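Local coordinates for hydrogenase expression/formation protein HypE (Desulfovibrio vulgaris subsp. vulgaris, PDB 2Z1U) that binds ATP and magnesium and serves in hydrogenase maturation, probably in the ATP-dependent step that yields the cyanide ligands of the nickel-iron active site, at residues Ala167-Gly172 against Ala299-Ser304; Gln238-Val243 against Gly312-Gly317; Val243-Val248 against Met321-Gly326; Gly262-Tyr267 against Gly327-Ser332. One frame throughout, in Å; residues are numbered along the deposited sequence.

Contact 1: residues Ala167-Gly172 against Ala299-Ser304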
loop_
_atom_site.group_PDB
_atom_site.type_symbol
_atom_site.label_atom_id
_atom_site.label_comp_id
_atom_site.label_asym_id
_atom_site.label_seq_id
_atom_site.Cartn_x
_atom_site.Cartn_y
_atom_site.Cartn_z
ATOM N N ALA A 167 -27.965 18.802 5.722
ATOM C CA ALA A 167 -28.247 18.581 4.314
ATOM C C ALA A 167 -27.317 17.491 3.778
ATOM O O ALA A 167 -26.203 17.320 4.274
ATOM C CB ALA A 167 -28.078 19.871 3.534
ATOM N N ILE A 168 -27.783 16.737 2.789
ATOM C CA ILE A 168 -26.947 15.745 2.113
ATOM C C ILE A 168 -26.784 16.238 0.705
ATOM O O ILE A 168 -27.774 16.424 -0.012
ATOM C CB ILE A 168 -27.574 14.325 2.091
ATOM C CG1 ILE A 168 -27.919 13.843 3.501
ATOM C CG2 ILE A 168 -26.616 13.327 1.411
ATOM C CD1 ILE A 168 -28.748 12.534 3.537
ATOM N N LEU A 169 -25.532 16.530 0.351
ATOM C CA LEU A 169 -25.186 17.059 -0.959
ATOM C C LEU A 169 -24.392 16.028 -1.755
ATOM O O LEU A 169 -23.599 15.247 -1.205
ATOM C CB LEU A 169 -24.352 18.349 -0.834
ATOM C CG LEU A 169 -24.781 19.510 0.059
ATOM C CD1 LEU A 169 -23.742 20.636 -0.066
ATOM C CD2 LEU A 169 -26.191 20.026 -0.299
ATOM N N ILE A 170 -24.623 16.027 -3.060
ATOM C CA ILE A 170 -23.825 15.217 -3.975
ATOM C C ILE A 170 -23.082 16.147 -4.921
ATOM O O ILE A 170 -23.603 17.223 -5.289
ATOM C CB ILE A 170 -24.726 14.204 -4.743
ATOM C CG1 ILE A 170 -23.898 13.040 -5.283
ATOM C CG2 ILE A 170 -25.537 14.918 -5.853
ATOM C CD1 ILE A 170 -23.299 12.114 -4.207
ATOM N N SER A 171 -21.882 15.738 -5.327
ATOM C CA SER A 171 -20.996 16.630 -6.119
ATOM C C SER A 171 -21.191 16.477 -7.623
ATOM O O SER A 171 -20.676 17.263 -8.390
ATOM C CB SER A 171 -19.521 16.408 -5.760
ATOM O OG SER A 171 -19.106 15.110 -6.117
ATOM N N GLY A 172 -21.924 15.445 -8.033
ATOM C CA GLY A 172 -22.224 15.218 -9.448
ATOM C C GLY A 172 -22.995 13.927 -9.709
ATOM O O GLY A 172 -23.509 13.305 -8.782
ATOM N N ALA A 299 -23.829 18.910 -9.372
ATOM C CA ALA A 299 -23.884 18.985 -7.901
ATOM C C ALA A 299 -25.299 19.348 -7.463
ATOM O O ALA A 299 -25.941 20.178 -8.095
ATOM C CB ALA A 299 -22.882 19.995 -7.357
ATOM N N ALA A 300 -25.787 18.699 -6.403
ATOM C CA ALA A 300 -27.167 18.907 -5.940
ATOM C C ALA A 300 -27.388 18.565 -4.476
ATOM O O ALA A 300 -26.705 17.721 -3.910
ATOM C CB ALA A 300 -28.152 18.120 -6.809
ATOM N N ARG A 301 -28.346 19.249 -3.865
ATOM C CA ARG A 301 -28.886 18.814 -2.596
ATOM C C ARG A 301 -29.744 17.567 -2.910
ATOM O O ARG A 301 -30.640 17.624 -3.757
ATOM C CB ARG A 301 -29.730 19.927 -1.981
ATOM C CG ARG A 301 -30.294 19.613 -0.603
ATOM C CD ARG A 301 -31.404 20.582 -0.279
ATOM N NE ARG A 301 -30.942 21.967 -0.156
ATOM C CZ ARG A 301 -30.582 22.540 0.989
ATOM N NH1 ARG A 301 -30.181 23.808 0.998
ATOM N NH2 ARG A 301 -30.628 21.843 2.128
ATOM N N ILE A 302 -29.432 16.433 -2.288
ATOM C CA ILE A 302 -30.233 15.208 -2.552
ATOM C C ILE A 302 -31.119 14.740 -1.397
ATOM O O ILE A 302 -31.936 13.815 -1.557
ATOM C CB ILE A 302 -29.364 14.013 -3.034
ATOM C CG1 ILE A 302 -28.434 13.514 -1.910
ATOM C CG2 ILE A 302 -28.609 14.376 -4.310
ATOM C CD1 ILE A 302 -27.712 12.210 -2.228
ATOM N N GLY A 303 -30.979 15.370 -0.238
ATOM C CA GLY A 303 -31.737 14.921 0.928
ATOM C C GLY A 303 -31.276 15.543 2.229
ATOM O O GLY A 303 -30.625 16.594 2.239
ATOM N N SER A 304 -31.630 14.893 3.331
ATOM C CA SER A 304 -31.328 15.408 4.662
ATOM C C SER A 304 -31.132 14.283 5.684
ATOM O O SER A 304 -31.551 13.136 5.460
ATOM C CB SER A 304 -32.413 16.393 5.125
ATOM O OG SER A 304 -33.676 15.754 5.314
#

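Contact 2: residues Gln238-Val243 against Gly312-Gly317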
loop_
_atom_site.group_PDB
_atom_site.type_symbol
_atom_site.label_atom_id
_atom_site.label_comp_id
_atom_site.label_asym_id
_atom_site.label_seq_id
_atom_site.Cartn_x
_atom_site.Cartn_y
_atom_site.Cartn_z
ATOM N N GLN A 238 -25.764 6.724 13.485
ATOM C CA GLN A 238 -27.008 6.281 14.148
ATOM C C GLN A 238 -28.176 7.223 13.874
ATOM O O GLN A 238 -28.856 7.700 14.783
ATOM C CB GLN A 238 -26.791 6.055 15.651
ATOM C CG GLN A 238 -25.898 4.858 15.938
ATOM C CD GLN A 238 -26.574 3.556 15.553
ATOM O OE1 GLN A 238 -27.547 3.146 16.187
ATOM N NE2 GLN A 238 -26.072 2.909 14.507
ATOM N N ALA A 239 -28.389 7.482 12.591
ATOM C CA ALA A 239 -29.441 8.372 12.143
ATOM C C ALA A 239 -30.062 7.750 10.909
ATOM O O ALA A 239 -29.687 6.659 10.497
ATOM C CB ALA A 239 -28.866 9.751 11.827
ATOM N N VAL A 240 -31.021 8.446 10.322
ATOM C CA VAL A 240 -31.613 7.969 9.089
ATOM C C VAL A 240 -31.427 9.012 7.999
ATOM O O VAL A 240 -31.606 10.213 8.234
ATOM C CB VAL A 240 -33.089 7.416 9.285
ATOM C CG1 VAL A 240 -33.700 7.829 10.632
ATOM C CG2 VAL A 240 -33.995 7.728 8.114
ATOM N N CYS A 241 -30.973 8.558 6.833
ATOM C CA CYS A 241 -30.804 9.446 5.694
ATOM C C CYS A 241 -32.060 9.407 4.849
ATOM O O CYS A 241 -32.564 8.326 4.522
ATOM C CB CYS A 241 -29.563 9.058 4.878
ATOM S SG CYS A 241 -28.003 9.325 5.753
ATOM N N HIS A 242 -32.604 10.587 4.558
ATOM C CA HIS A 242 -33.760 10.718 3.679
ATOM C C HIS A 242 -33.325 11.370 2.369
ATOM O O HIS A 242 -32.757 12.449 2.372
ATOM C CB HIS A 242 -34.882 11.521 4.354
ATOM C CG HIS A 242 -35.633 10.743 5.392
ATOM N ND1 HIS A 242 -36.841 10.129 5.137
ATOM C CD2 HIS A 242 -35.331 10.452 6.682
ATOM C CE1 HIS A 242 -37.259 9.506 6.227
ATOM N NE2 HIS A 242 -36.360 9.684 7.178
ATOM N N VAL A 243 -33.602 10.704 1.260
ATOM C CA VAL A 243 -33.112 11.114 -0.046
ATOM C C VAL A 243 -34.280 11.247 -1.031
ATOM O O VAL A 243 -35.267 10.523 -0.920
ATOM C CB VAL A 243 -32.022 10.121 -0.531
ATOM C CG1 VAL A 243 -32.020 9.971 -2.053
ATOM C CG2 VAL A 243 -30.642 10.614 -0.050
ATOM N N GLY A 312 -41.818 8.692 10.098
ATOM C CA GLY A 312 -40.626 7.869 10.058
ATOM C C GLY A 312 -41.006 6.415 10.266
ATOM O O GLY A 312 -41.846 5.874 9.540
ATOM N N ALA A 313 -40.415 5.811 11.296
ATOM C CA ALA A 313 -40.453 4.361 11.567
ATOM C C ALA A 313 -39.158 3.703 11.076
ATOM O O ALA A 313 -38.779 2.623 11.543
ATOM C CB ALA A 313 -41.700 3.683 10.972
ATOM N N ALA A 314 -38.474 4.370 10.143
ATOM C CA ALA A 314 -37.125 3.965 9.773
ATOM C C ALA A 314 -36.255 4.046 11.022
ATOM O O ALA A 314 -36.357 4.999 11.811
ATOM C CB ALA A 314 -36.570 4.846 8.670
ATOM N N ARG A 315 -35.440 3.018 11.209
ATOM C CA ARG A 315 -34.566 2.915 12.365
ATOM C C ARG A 315 -33.204 3.549 12.082
ATOM O O ARG A 315 -32.927 3.940 10.947
ATOM C CB ARG A 315 -34.368 1.444 12.714
ATOM C CG ARG A 315 -34.752 1.104 14.131
ATOM C CD ARG A 315 -36.171 0.582 14.213
ATOM N NE ARG A 315 -36.653 0.443 15.591
ATOM C CZ ARG A 315 -36.129 -0.374 16.510
ATOM N NH1 ARG A 315 -35.070 -1.131 16.230
ATOM N NH2 ARG A 315 -36.657 -0.420 17.727
ATOM N N ALA A 316 -32.365 3.637 13.120
ATOM C CA ALA A 316 -30.985 4.096 12.995
ATOM C C ALA A 316 -30.272 3.242 11.975
ATOM O O ALA A 316 -30.364 2.015 12.017
ATOM C CB ALA A 316 -30.266 4.013 14.338
ATOM N N GLY A 317 -29.564 3.895 11.053
ATOM C CA GLY A 317 -28.830 3.190 10.023
ATOM C C GLY A 317 -29.555 2.981 8.709
ATOM O O GLY A 317 -28.958 2.490 7.757
#

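Contact 3: residues Val243-Val248 against Met321-Gly326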
loop_
_atom_site.group_PDB
_atom_site.type_symbol
_atom_site.label_atom_id
_atom_site.label_comp_id
_atom_site.label_asym_id
_atom_site.label_seq_id
_atom_site.Cartn_x
_atom_site.Cartn_y
_atom_site.Cartn_z
ATOM N N VAL A 243 -33.602 10.704 1.260
ATOM C CA VAL A 243 -33.112 11.114 -0.046
ATOM C C VAL A 243 -34.280 11.247 -1.031
ATOM O O VAL A 243 -35.267 10.523 -0.920
ATOM C CB VAL A 243 -32.022 10.121 -0.531
ATOM C CG1 VAL A 243 -32.020 9.971 -2.053
ATOM C CG2 VAL A 243 -30.642 10.614 -0.050
ATOM N N LEU A 244 -34.187 12.200 -1.959
ATOM C CA LEU A 244 -35.253 12.420 -2.947
ATOM C C LEU A 244 -34.810 11.889 -4.312
ATOM O O LEU A 244 -33.841 12.413 -4.901
ATOM C CB LEU A 244 -35.599 13.916 -3.041
ATOM C CG LEU A 244 -36.822 14.322 -3.881
ATOM C CD1 LEU A 244 -38.138 13.694 -3.369
ATOM C CD2 LEU A 244 -36.939 15.843 -3.949
ATOM N N GLU A 245 -35.513 10.872 -4.824
ATOM C CA GLU A 245 -35.075 10.192 -6.066
ATOM C C GLU A 245 -34.812 11.158 -7.233
ATOM O O GLU A 245 -33.801 11.035 -7.931
ATOM C CB GLU A 245 -36.059 9.101 -6.519
ATOM C CG GLU A 245 -35.517 8.245 -7.687
ATOM C CD GLU A 245 -36.389 7.037 -8.003
ATOM O OE1 GLU A 245 -37.605 7.127 -7.850
ATOM O OE2 GLU A 245 -35.867 5.993 -8.425
ATOM N N THR A 246 -35.737 12.088 -7.433
ATOM C CA THR A 246 -35.680 13.021 -8.551
ATOM C C THR A 246 -34.492 13.978 -8.446
ATOM O O THR A 246 -34.086 14.528 -9.454
ATOM C CB THR A 246 -36.973 13.850 -8.734
ATOM O OG1 THR A 246 -37.310 14.530 -7.514
ATOM C CG2 THR A 246 -38.140 12.974 -9.202
ATOM N N ALA A 247 -33.973 14.164 -7.230
ATOM C CA ALA A 247 -32.855 15.078 -6.963
ATOM C C ALA A 247 -31.484 14.434 -7.153
ATOM O O ALA A 247 -30.473 15.150 -7.270
ATOM C CB ALA A 247 -32.979 15.697 -5.557
ATOM N N VAL A 248 -31.434 13.098 -7.182
ATOM C CA VAL A 248 -30.170 12.379 -7.441
ATOM C C VAL A 248 -29.903 12.439 -8.944
ATOM O O VAL A 248 -30.703 11.943 -9.725
ATOM C CB VAL A 248 -30.181 10.907 -6.944
ATOM C CG1 VAL A 248 -28.800 10.252 -7.112
ATOM C CG2 VAL A 248 -30.621 10.841 -5.493
ATOM N N MET A 321 -35.608 6.579 0.486
ATOM C CA MET A 321 -35.708 7.433 -0.682
ATOM C C MET A 321 -37.164 7.704 -0.967
ATOM O O MET A 321 -37.963 6.753 -1.135
ATOM C CB MET A 321 -35.044 6.765 -1.896
ATOM C CG MET A 321 -34.984 7.656 -3.142
ATOM S SD MET A 321 -33.891 7.016 -4.432
ATOM C CE MET A 321 -34.814 5.610 -5.050
ATOM N N GLU A 322 -37.525 8.986 -0.993
ATOM C CA GLU A 322 -38.823 9.359 -1.541
ATOM C C GLU A 322 -38.726 9.208 -3.057
ATOM O O GLU A 322 -37.901 9.840 -3.719
ATOM C CB GLU A 322 -39.243 10.781 -1.170
ATOM C CG GLU A 322 -40.568 11.140 -1.803
ATOM C CD GLU A 322 -41.036 12.539 -1.490
ATOM O OE1 GLU A 322 -40.532 13.121 -0.507
ATOM O OE2 GLU A 322 -41.901 13.054 -2.232
ATOM N N THR A 323 -39.576 8.335 -3.571
ATOM C CA THR A 323 -39.563 7.873 -4.943
ATOM C C THR A 323 -40.147 8.949 -5.899
ATOM O O THR A 323 -40.895 9.820 -5.453
ATOM C CB THR A 323 -40.369 6.564 -4.934
ATOM O OG1 THR A 323 -39.466 5.444 -4.752
ATOM C CG2 THR A 323 -41.235 6.394 -6.139
ATOM N N ALA A 324 -39.808 8.878 -7.198
ATOM C CA ALA A 324 -40.370 9.808 -8.211
ATOM C C ALA A 324 -41.865 9.657 -8.398
ATOM O O ALA A 324 -42.543 10.561 -8.902
ATOM C CB ALA A 324 -39.671 9.611 -9.547
ATOM N N LEU A 325 -42.389 8.490 -8.013
ATOM C CA LEU A 325 -43.815 8.227 -8.158
ATOM C C LEU A 325 -44.641 8.719 -6.970
ATOM O O LEU A 325 -45.862 8.656 -7.010
ATOM C CB LEU A 325 -44.079 6.728 -8.406
ATOM C CG LEU A 325 -43.160 5.973 -9.385
ATOM C CD1 LEU A 325 -43.638 4.508 -9.509
ATOM C CD2 LEU A 325 -43.167 6.656 -10.761
ATOM N N GLY A 326 -43.982 9.199 -5.915
ATOM C CA GLY A 326 -44.695 9.724 -4.744
ATOM C C GLY A 326 -44.760 8.750 -3.553
ATOM O O GLY A 326 -45.412 9.031 -2.506
HETATM O O HOH W 1 -38.429 11.790 -5.820
#

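Contact 4: residues Gly262-Tyr267 against Gly327-Ser332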
loop_
_atom_site.group_PDB
_atom_site.type_symbol
_atom_site.label_atom_id
_atom_site.label_comp_id
_atom_site.label_asym_id
_atom_site.label_seq_id
_atom_site.Cartn_x
_atom_site.Cartn_y
_atom_site.Cartn_z
ATOM N N GLY A 262 -29.707 -4.081 -16.709
ATOM C CA GLY A 262 -30.301 -4.491 -15.432
ATOM C C GLY A 262 -29.557 -3.988 -14.205
ATOM O O GLY A 262 -29.585 -4.626 -13.147
ATOM N N LEU A 263 -28.890 -2.844 -14.352
ATOM C CA LEU A 263 -28.098 -2.244 -13.286
ATOM C C LEU A 263 -28.830 -1.075 -12.606
ATOM O O LEU A 263 -29.653 -0.399 -13.215
ATOM C CB LEU A 263 -26.741 -1.757 -13.838
ATOM C CG LEU A 263 -25.810 -2.727 -14.588
ATOM C CD1 LEU A 263 -24.657 -1.966 -15.258
ATOM C CD2 LEU A 263 -25.272 -3.823 -13.676
ATOM N N ASP A 264 -28.499 -0.834 -11.342
ATOM C CA ASP A 264 -29.080 0.269 -10.578
ATOM C C ASP A 264 -27.997 1.332 -10.374
ATOM O O ASP A 264 -26.999 1.071 -9.698
ATOM C CB ASP A 264 -29.609 -0.270 -9.237
ATOM C CG ASP A 264 -30.406 0.759 -8.448
ATOM O OD1 ASP A 264 -31.286 0.323 -7.677
ATOM O OD2 ASP A 264 -30.178 1.982 -8.591
ATOM N N PRO A 265 -28.181 2.529 -10.972
ATOM C CA PRO A 265 -27.158 3.585 -10.895
ATOM C C PRO A 265 -26.843 4.026 -9.460
ATOM O O PRO A 265 -25.779 4.576 -9.204
ATOM C CB PRO A 265 -27.779 4.744 -11.688
ATOM C CG PRO A 265 -29.265 4.444 -11.739
ATOM C CD PRO A 265 -29.358 2.950 -11.762
ATOM N N LEU A 266 -27.767 3.787 -8.529
ATOM C CA LEU A 266 -27.537 4.154 -7.123
ATOM C C LEU A 266 -26.587 3.223 -6.365
ATOM O O LEU A 266 -26.199 3.522 -5.234
ATOM C CB LEU A 266 -28.865 4.254 -6.371
ATOM C CG LEU A 266 -29.993 5.091 -6.985
ATOM C CD1 LEU A 266 -31.264 4.887 -6.157
ATOM C CD2 LEU A 266 -29.608 6.565 -7.087
ATOM N N TYR A 267 -26.256 2.085 -6.973
ATOM C CA TYR A 267 -25.378 1.083 -6.362
ATOM C C TYR A 267 -24.095 0.867 -7.155
ATOM O O TYR A 267 -23.270 0.028 -6.778
ATOM C CB TYR A 267 -26.100 -0.259 -6.200
ATOM C CG TYR A 267 -27.177 -0.258 -5.143
ATOM C CD1 TYR A 267 -28.443 0.248 -5.414
ATOM C CD2 TYR A 267 -26.911 -0.714 -3.860
ATOM C CE1 TYR A 267 -29.459 0.263 -4.423
ATOM C CE2 TYR A 267 -27.911 -0.718 -2.869
ATOM C CZ TYR A 267 -29.172 -0.219 -3.152
ATOM O OH TYR A 267 -30.146 -0.221 -2.162
ATOM N N GLY A 327 -44.056 7.612 -3.701
ATOM C CA GLY A 327 -43.948 6.677 -2.585
ATOM C C GLY A 327 -42.568 6.635 -1.989
ATOM O O GLY A 327 -41.807 7.636 -2.060
ATOM N N HIS A 328 -42.216 5.472 -1.423
ATOM C CA HIS A 328 -40.890 5.290 -0.825
ATOM C C HIS A 328 -40.225 3.964 -1.171
ATOM O O HIS A 328 -40.896 2.957 -1.431
ATOM C CB HIS A 328 -40.956 5.422 0.695
ATOM C CG HIS A 328 -41.490 6.734 1.155
ATOM N ND1 HIS A 328 -42.831 6.944 1.381
ATOM C CD2 HIS A 328 -40.876 7.916 1.396
ATOM C CE1 HIS A 328 -43.022 8.196 1.754
ATOM N NE2 HIS A 328 -41.853 8.806 1.776
ATOM N N ARG A 329 -38.901 3.986 -1.127
ATOM C CA ARG A 329 -38.056 2.827 -1.349
ATOM C C ARG A 329 -36.954 2.832 -0.304
ATOM O O ARG A 329 -36.223 3.826 -0.140
ATOM C CB ARG A 329 -37.477 2.827 -2.777
ATOM C CG ARG A 329 -36.074 2.259 -2.898
ATOM C CD ARG A 329 -35.952 1.202 -3.975
ATOM N NE ARG A 329 -35.636 1.812 -5.251
ATOM C CZ ARG A 329 -34.473 1.711 -5.898
ATOM N NH1 ARG A 329 -33.466 0.967 -5.436
ATOM N NH2 ARG A 329 -34.350 2.357 -7.052
ATOM N N LEU A 330 -36.832 1.715 0.404
ATOM C CA LEU A 330 -35.713 1.512 1.321
ATOM C C LEU A 330 -34.484 1.144 0.496
ATOM O O LEU A 330 -34.523 0.190 -0.278
ATOM C CB LEU A 330 -36.071 0.413 2.340
ATOM C CG LEU A 330 -35.064 0.093 3.446
ATOM C CD1 LEU A 330 -34.785 1.289 4.355
ATOM C CD2 LEU A 330 -35.534 -1.123 4.256
ATOM N N LEU A 331 -33.407 1.920 0.638
ATOM C CA LEU A 331 -32.141 1.606 -0.019
ATOM C C LEU A 331 -31.243 0.826 0.935
ATOM O O LEU A 331 -30.490 1.424 1.700
ATOM C CB LEU A 331 -31.410 2.889 -0.479
ATOM C CG LEU A 331 -32.077 3.863 -1.463
ATOM C CD1 LEU A 331 -31.110 5.036 -1.830
ATOM C CD2 LEU A 331 -32.543 3.140 -2.711
ATOM N N SER A 332 -31.304 -0.499 0.883
ATOM C CA SER A 332 -30.446 -1.336 1.725
ATOM C C SER A 332 -29.153 -1.692 1.009
ATOM O O SER A 332 -29.030 -1.467 -0.191
ATOM C CB SER A 332 -31.188 -2.601 2.158
ATOM O OG SER A 332 -32.405 -2.261 2.793
HETATM O O HOH W 2 -32.651 3.150 -8.828
HETATM O O HOH W 3 -32.579 -1.169 -3.664
#

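Contact 1: residues Ala167-Gly172 against Ala299-Ser304
Ile168 lies across from Ile302 and Gly303 where the antiparallel strands 167-170 and 300-306 pair, and these three residues form a classic beta bulge. The extra residue is absorbed at the carbonyl of Ile168: its O takes Ile302 N at 2.8 Å and also receives a weak bond from Gly303 N, while Ile168 N donates to Gly303 O at 2.9 Å. Beyond the bulge the register moves by one, and Ile170 pairs with Ala300 through two backbone bonds.

The side chain of Ile168 follows the partner strand. CB rests near Gly303 O, where glycine offers only main chain. With CG1 anti to the carbonyl carbon (chi1 -55°), the longer branch runs on past the backbone of Ser304, and its end, CD1, stops 3.5 Å from Ser304 O. The other branch, CG2, meets Ile302 CG1 at 3.8 Å. Ile302 holds that CG1 between its own N and carbonyl carbon (chi1 68°), which leaves CG2 to press against Ile170 CG2 at 3.5 Å, a close methyl-methyl approach. On the opposite face of the sheet, Leu169 CD2 lies 3.7 Å from Arg301 CA. Arg301 NH2 lies obliquely 3.5 Å from Ala167 CB and bridges Glu280, while NH1 bridges Glu284.

The two faces thus have different covers. Helix 280-291 packs on Ala167 and Leu169, helix 225-237 lies over Ile168, Ile170 and Ile302, and strand 275-278 flanks strand 167-170 on its other edge.

Contact 2: residues Gln238-Val243 against Gly312-Gly317
Val240 and Ala314 face each other, each with its CA-CB bond directed at the opposing segment, and their methyl groups Val240 CG2 and Ala314 CB meet at 3.9 Å. The second branch of Val240 turns instead to main chain, CG1 resting 4.0 Å from Arg315 O. Gln238 behaves differently: its CB starts away from the 312-317 loop, but the chain is bent at chi2 (-68°) and swings the amide back, bringing OE1 to 3.4 Å from Ala316 CB. In the loop OE1 meets just this methyl carbon; the other amide atom, NE2, is bonded to Gly235 O at the end of helix 225-237. Gln238 itself has positive phi and is the C-prime residue of the Schellman motif that closes this helix.

Between the two side-chain contacts, Gly317 N donates to Ala239 O at 2.8 Å, with the donor tilted 32° from the carbonyl plane. The loop is thereby tied to the chain between the end of helix 225-237 and the strand that follows.

A single backbone hydrogen bond is the polar link here; the rest is van der Waals contact, methyl on methyl at Val240-Ala314 and carbon on oxygen at the others. Ala314 O is buried with no partner in the model, which probably costs some stability.

Contact 3: residues Val243-Val248 against Met321-Gly326
Glu322 O is gripped twice: Glu245 N donates to it at 2.8 Å, and a water donates at 2.9 Å while accepting from Thr246 N. The carbonyl lies at the end of a parallel strand pair, 240-244 beside 319-322, in which Val243 is matched with Met321 and Leu244 with Glu322. One step back, Val243 O receives Glu322 N at 2.7 Å and also has Met321 CA close by, in a CA-H...O contact. Past Leu244, segment 243-248 coils into a 3-10 turn, and past Glu322, segment 321-326 enters a type I turn from Thr323 to Gly326; the water joins the two where direct backbone pairing gives out.

Glu245 and Met321 carry much of the side-chain contact. The CG of Glu245 is anti to the backbone N (chi1 -172°) and the rest of the chain is extended, which carries the carboxylate across to the turn. On the way CB and CG pass the Met321 thioether, with SD 3.7 Å from Glu245 CB, and the bend of Met321 at chi3 (72°) folds CE against the carboxylate. Met321 also crosses Val243 obliquely, CG against CG1, on the buried face where Leu266 and Leu331 lie next to it. On the other face Leu244 and Glu322 run side by side in the same direction, Leu244 CD1 reaching 3.6 Å from Glu322 CD.

At the outer end Thr246 CG2 touches Ala324 CB at 3.7 Å, and just beside it Ala324 N donates to Glu245 OE1 at 2.9 Å through the anti lone pair of that oxygen.

Contact 4: residues Gly262-Tyr267 against Gly327-Ser332
Tyr267 reaches across to Ser332: the phenol OH donates to Ser332 O at 2.6 Å, in the carbonyl plane and on a lone pair. Ser332 O also lies in the plane of the ring, at its edge. Next to this bond is the buried part, where Leu331 CB sits 3.8 Å from Tyr267 OH and Leu331 CD2 meets Leu266 CD1 at 4.1 Å, the two leucines crossing at about a right angle. Met321 of strand 319-322 touches Leu266, and Ala227 of helix 225-237 touches Tyr267 and Leu331.

The Arg329 side is looser and hydrated. Bent at chi2 and chi3, Arg329 brings its guanidinium toward Asp264 from the opposite direction, and NH1 forms a salt bridge with Asp264 OD1 at 3.2 Å, on the syn lone pair of that oxygen. The two planes are 55° apart, and the other terminal nitrogen, NH2, engages the carboxylate indirectly: a water joins Arg329 NH2 to Asp264 OD2. Another water accepts from Arg329 NH1 and donates to Tyr267 OH, 3.0 Å away. Ring and guanidinium are nearly coplanar, 14° apart, and meet edge to edge, so this is not a cation-pi stack.

Asp264 is also held from within its own segment, for its OD2 accepts Leu266 N at 3.0 Å. That bond makes an Asx turn, set at the start of the type I beta turn Asp264-Tyr267 in the loop after helix 252-260.

Overall arrangement
All four contacts belong to one mixed sheet, in which strands 167-170, 300-306, 240-244, 319-322 and 328-330 lie in that order. Contact 1 joins the first two, contact 3 pairs the third and fourth, contact 2 holds the loop before strand 319-322, and contact 4 ties edge strand 328-330 and the residues just after it to the loop after helix 252-260. Centres of contacts 3 and 4 are about 10 Å apart, those of contacts 1 and 2 about 17 Å. In every pair the segments alternate along the chain. Much of this falls in the AIR-synthase-related C-terminal family region; late segments close the sheet against earlier ones, so this side probably forms only once the C-terminal residues are in place.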